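High choriolytic enzyme 1 (PDB 3VTG) is a zinc-dependent protease of the astacin family that helps break down the egg envelope of the medaka fish at hatching. Local coordinates at residues A[69-74]-A[89-94]. Numbering follows the deposited sequence.
Sequences TGCYSE and GGCMYS
A disulfide joins Cys71 to Cys91, with SG of Cys71 2.0 Å from SG of Cys91 and a chi3 of -89°, near the quarter turn that an S-S bond prefers. It is the one covalent tie between 69-74 and 89-94, and no hydrogen bond runs across. Both CB atoms point toward the opposite segment, and the CA atoms of Cys71 and Cys91 lie 5.8 Å apart. On Cys91 the sulfur sits opposite the carbonyl carbon and beside the backbone N (chi1 -48°), whereas Cys71 has a less relaxed chi1 of -27°.

Non-bonded contact gathers around the two sulfurs. SG of Cys91 rests against the backbone of Gly70, 3.4 Å from its C atom, and SG of Cys71 comes within 4.0 Å of Gly90 O. Cys91 is buried, its side chain also touching Ile86, while Cys71 lies against Ile96 and Glu100 of helix 94-105.

In the astacin catalytic domain, strand 71-73 is the edge strand that runs antiparallel to 81-86, where Gly70 O accepts a hydrogen bond from Ser85 OG, and the bridge ties this weakly bonded strand, through Cys71, to the loop leading into the helix that carries the zinc-binding motif HExxH. At their nearest atoms, the side chain of Cys71 comes to about 7 Å from the zinc ion, which His99, His103 and His109 bind, and about 3 Å from the side chain of Glu100, the predicted active-site residue.

Hydrogen bonds shape each segment separately. Tyr93 N donates to Cys91 O (2.8 Å), closing an inverse gamma turn centred on Met92, after which Tyr93 takes the N-cap position of the helix. On the strand side, Ser73 OG reaches an in-plane lone pair of Glu74 O at 2.8 Å.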
ATOM      1  N   THR A  69     -12.778   8.942  -5.826  1.00 13.35           N
ATOM      2  CA  THR A  69     -12.596   8.144  -7.037  1.00 13.70           C
ATOM      3  C   THR A  69     -11.580   7.025  -6.813  1.00 13.30           C
ATOM      4  O   THR A  69     -10.378   7.277  -6.688  1.00 13.53           O
ATOM      5  CB  THR A  69     -12.174   9.018  -8.237  1.00 14.30           C
ATOM      6  OG1 THR A  69     -13.047  10.150  -8.333  1.00 15.20           O
ATOM      7  CG2 THR A  69     -12.235   8.219  -9.537  1.00 14.70           C
ATOM      8  N   GLY A  70     -12.077   5.792  -6.761  1.00 12.72           N
ATOM      9  CA  GLY A  70     -11.228   4.614  -6.629  1.00 12.12           C
ATOM     10  C   GLY A  70     -10.606   4.436  -5.256  1.00 11.61           C
ATOM     11  O   GLY A  70     -11.071   5.002  -4.259  1.00 11.36           O
ATOM     12  N   CYS A  71      -9.552   3.627  -5.218  1.00 11.19           N
ATOM     13  CA  CYS A  71      -8.834   3.318  -3.987  1.00 11.10           C
ATOM     14  C   CYS A  71      -7.432   3.904  -4.092  1.00 10.99           C
ATOM     15  O   CYS A  71      -6.659   3.515  -4.967  1.00 11.07           O
ATOM     16  CB  CYS A  71      -8.750   1.798  -3.772  1.00 11.18           C
ATOM     17  SG  CYS A  71     -10.062   0.782  -4.513  1.00 11.33           S
ATOM     18  N   TYR A  72      -7.108   4.851  -3.214  1.00 11.00           N
ATOM     19  CA  TYR A  72      -5.793   5.498  -3.241  1.00 10.98           C
ATOM     20  C   TYR A  72      -5.389   6.079  -1.891  1.00 10.83           C
ATOM     21  O   TYR A  72      -6.211   6.246  -0.990  1.00 10.52           O
ATOM     22  CB  TYR A  72      -5.702   6.562  -4.351  1.00 11.33           C
ATOM     23  CG  TYR A  72      -6.581   7.785  -4.176  1.00 11.68           C
ATOM     24  CD1 TYR A  72      -7.736   7.946  -4.939  1.00 11.82           C
ATOM     25  CD2 TYR A  72      -6.240   8.798  -3.273  1.00 11.90           C
ATOM     26  CE1 TYR A  72      -8.536   9.069  -4.797  1.00 12.14           C
ATOM     27  CE2 TYR A  72      -7.038   9.920  -3.120  1.00 12.13           C
ATOM     28  CZ  TYR A  72      -8.182  10.050  -3.885  1.00 12.22           C
ATOM     29  OH  TYR A  72      -8.970  11.166  -3.739  1.00 12.68           O
ATOM     30  N   SER A  73      -4.101   6.379  -1.768  1.00 10.92           N
ATOM     31  CA  SER A  73      -3.562   7.027  -0.587  1.00 11.21           C
ATOM     32  C   SER A  73      -2.334   7.827  -0.967  1.00 11.73           C
ATOM     33  O   SER A  73      -1.652   7.520  -1.949  1.00 11.93           O
ATOM     34  CB  SER A  73      -3.178   5.990   0.473  1.00 10.78           C
ATOM     35  OG  SER A  73      -2.538   6.608   1.579  1.00 10.53           O
ATOM     36  N   GLU A  74      -2.059   8.857  -0.173  1.00 12.38           N
ATOM     37  CA  GLU A  74      -0.772   9.534  -0.216  1.00 12.86           C
ATOM     38  C   GLU A  74       0.316   8.579   0.280  1.00 12.47           C
ATOM     39  O   GLU A  74       0.032   7.641   1.035  1.00 11.95           O
ATOM     40  CB  GLU A  74      -0.808  10.791   0.655  1.00 13.91           C
ATOM     41  CG  GLU A  74      -1.921  11.777   0.317  1.00 15.21           C
ATOM     42  CD  GLU A  74      -1.691  12.546  -0.975  1.00 16.05           C
ATOM     43  OE1 GLU A  74      -0.561  12.520  -1.516  1.00 16.97           O
ATOM     44  OE2 GLU A  74      -2.649  13.194  -1.450  1.00 17.19           O
ATOM     45  N   GLY A  89     -18.059   1.686  -3.549  1.00 11.40           N
ATOM     46  CA  GLY A  89     -18.474   0.719  -4.563  1.00 12.17           C
ATOM     47  C   GLY A  89     -17.417  -0.295  -4.954  1.00 12.66           C
ATOM     48  O   GLY A  89     -17.750  -1.430  -5.298  1.00 13.79           O
ATOM     49  N   GLY A  90     -16.147   0.097  -4.909  1.00 12.64           N
ATOM     50  CA  GLY A  90     -15.086  -0.767  -5.425  1.00 12.36           C
ATOM     51  C   GLY A  90     -13.932  -1.112  -4.503  1.00 12.05           C
ATOM     52  O   GLY A  90     -13.051  -1.888  -4.882  1.00 12.68           O
ATOM     53  N   CYS A  91     -13.928  -0.558  -3.293  1.00 11.37           N
ATOM     54  CA  CYS A  91     -12.756  -0.667  -2.422  1.00 10.88           C
ATOM     55  C   CYS A  91     -13.018  -1.244  -1.031  1.00 10.52           C
ATOM     56  O   CYS A  91     -12.076  -1.412  -0.253  1.00 10.22           O
ATOM     57  CB  CYS A  91     -12.078   0.697  -2.267  1.00 10.91           C
ATOM     58  SG  CYS A  91     -11.784   1.591  -3.804  1.00 11.11           S
ATOM     59  N   MET A  92     -14.274  -1.543  -0.709  1.00 10.21           N
ATOM     60  CA  MET A  92     -14.625  -1.950   0.658  1.00 10.21           C
ATOM     61  C   MET A  92     -14.329  -3.431   0.920  1.00 10.28           C
ATOM     62  O   MET A  92     -15.231  -4.237   1.170  1.00 10.48           O
ATOM     63  CB  MET A  92     -16.081  -1.593   0.979  1.00 10.19           C
ATOM     64  CG  MET A  92     -16.431  -1.616   2.463  1.00 10.27           C
ATOM     65  SD  MET A  92     -15.475  -0.472   3.484  1.00 10.30           S
ATOM     66  CE  MET A  92     -16.067   1.114   2.896  1.00 10.33           C
ATOM     67  N   TYR A  93     -13.044  -3.766   0.852  1.00 10.24           N
ATOM     68  CA  TYR A  93     -12.555  -5.124   1.049  1.00 10.30           C
ATOM     69  C   TYR A  93     -11.286  -5.030   1.869  1.00  9.93           C
ATOM     70  O   TYR A  93     -10.448  -4.156   1.629  1.00  9.63           O
ATOM     71  CB  TYR A  93     -12.280  -5.794  -0.300  1.00 11.07           C
ATOM     72  CG  TYR A  93     -13.498  -5.842  -1.189  1.00 11.65           C
ATOM     73  CD1 TYR A  93     -14.450  -6.851  -1.045  1.00 12.14           C
ATOM     74  CD2 TYR A  93     -13.712  -4.864  -2.160  1.00 11.99           C
ATOM     75  CE1 TYR A  93     -15.576  -6.889  -1.848  1.00 12.51           C
ATOM     76  CE2 TYR A  93     -14.838  -4.894  -2.969  1.00 12.46           C
ATOM     77  CZ  TYR A  93     -15.762  -5.908  -2.809  1.00 12.64           C
ATOM     78  OH  TYR A  93     -16.880  -5.947  -3.610  1.00 13.49           O
ATOM     79  N   SER A  94     -11.145  -5.928   2.835  1.00  9.60           N
ATOM     80  CA  SER A  94     -10.043  -5.858   3.791  1.00  9.45           C
ATOM     81  C   SER A  94      -8.667  -5.717   3.137  1.00  9.22           C
ATOM     82  O   SER A  94      -7.898  -4.836   3.510  1.00  8.92           O
ATOM     83  CB  SER A  94     -10.061  -7.057   4.734  1.00  9.71           C
ATOM     84  OG  SER A  94      -9.146  -6.856   5.796  1.00 10.09           O
TER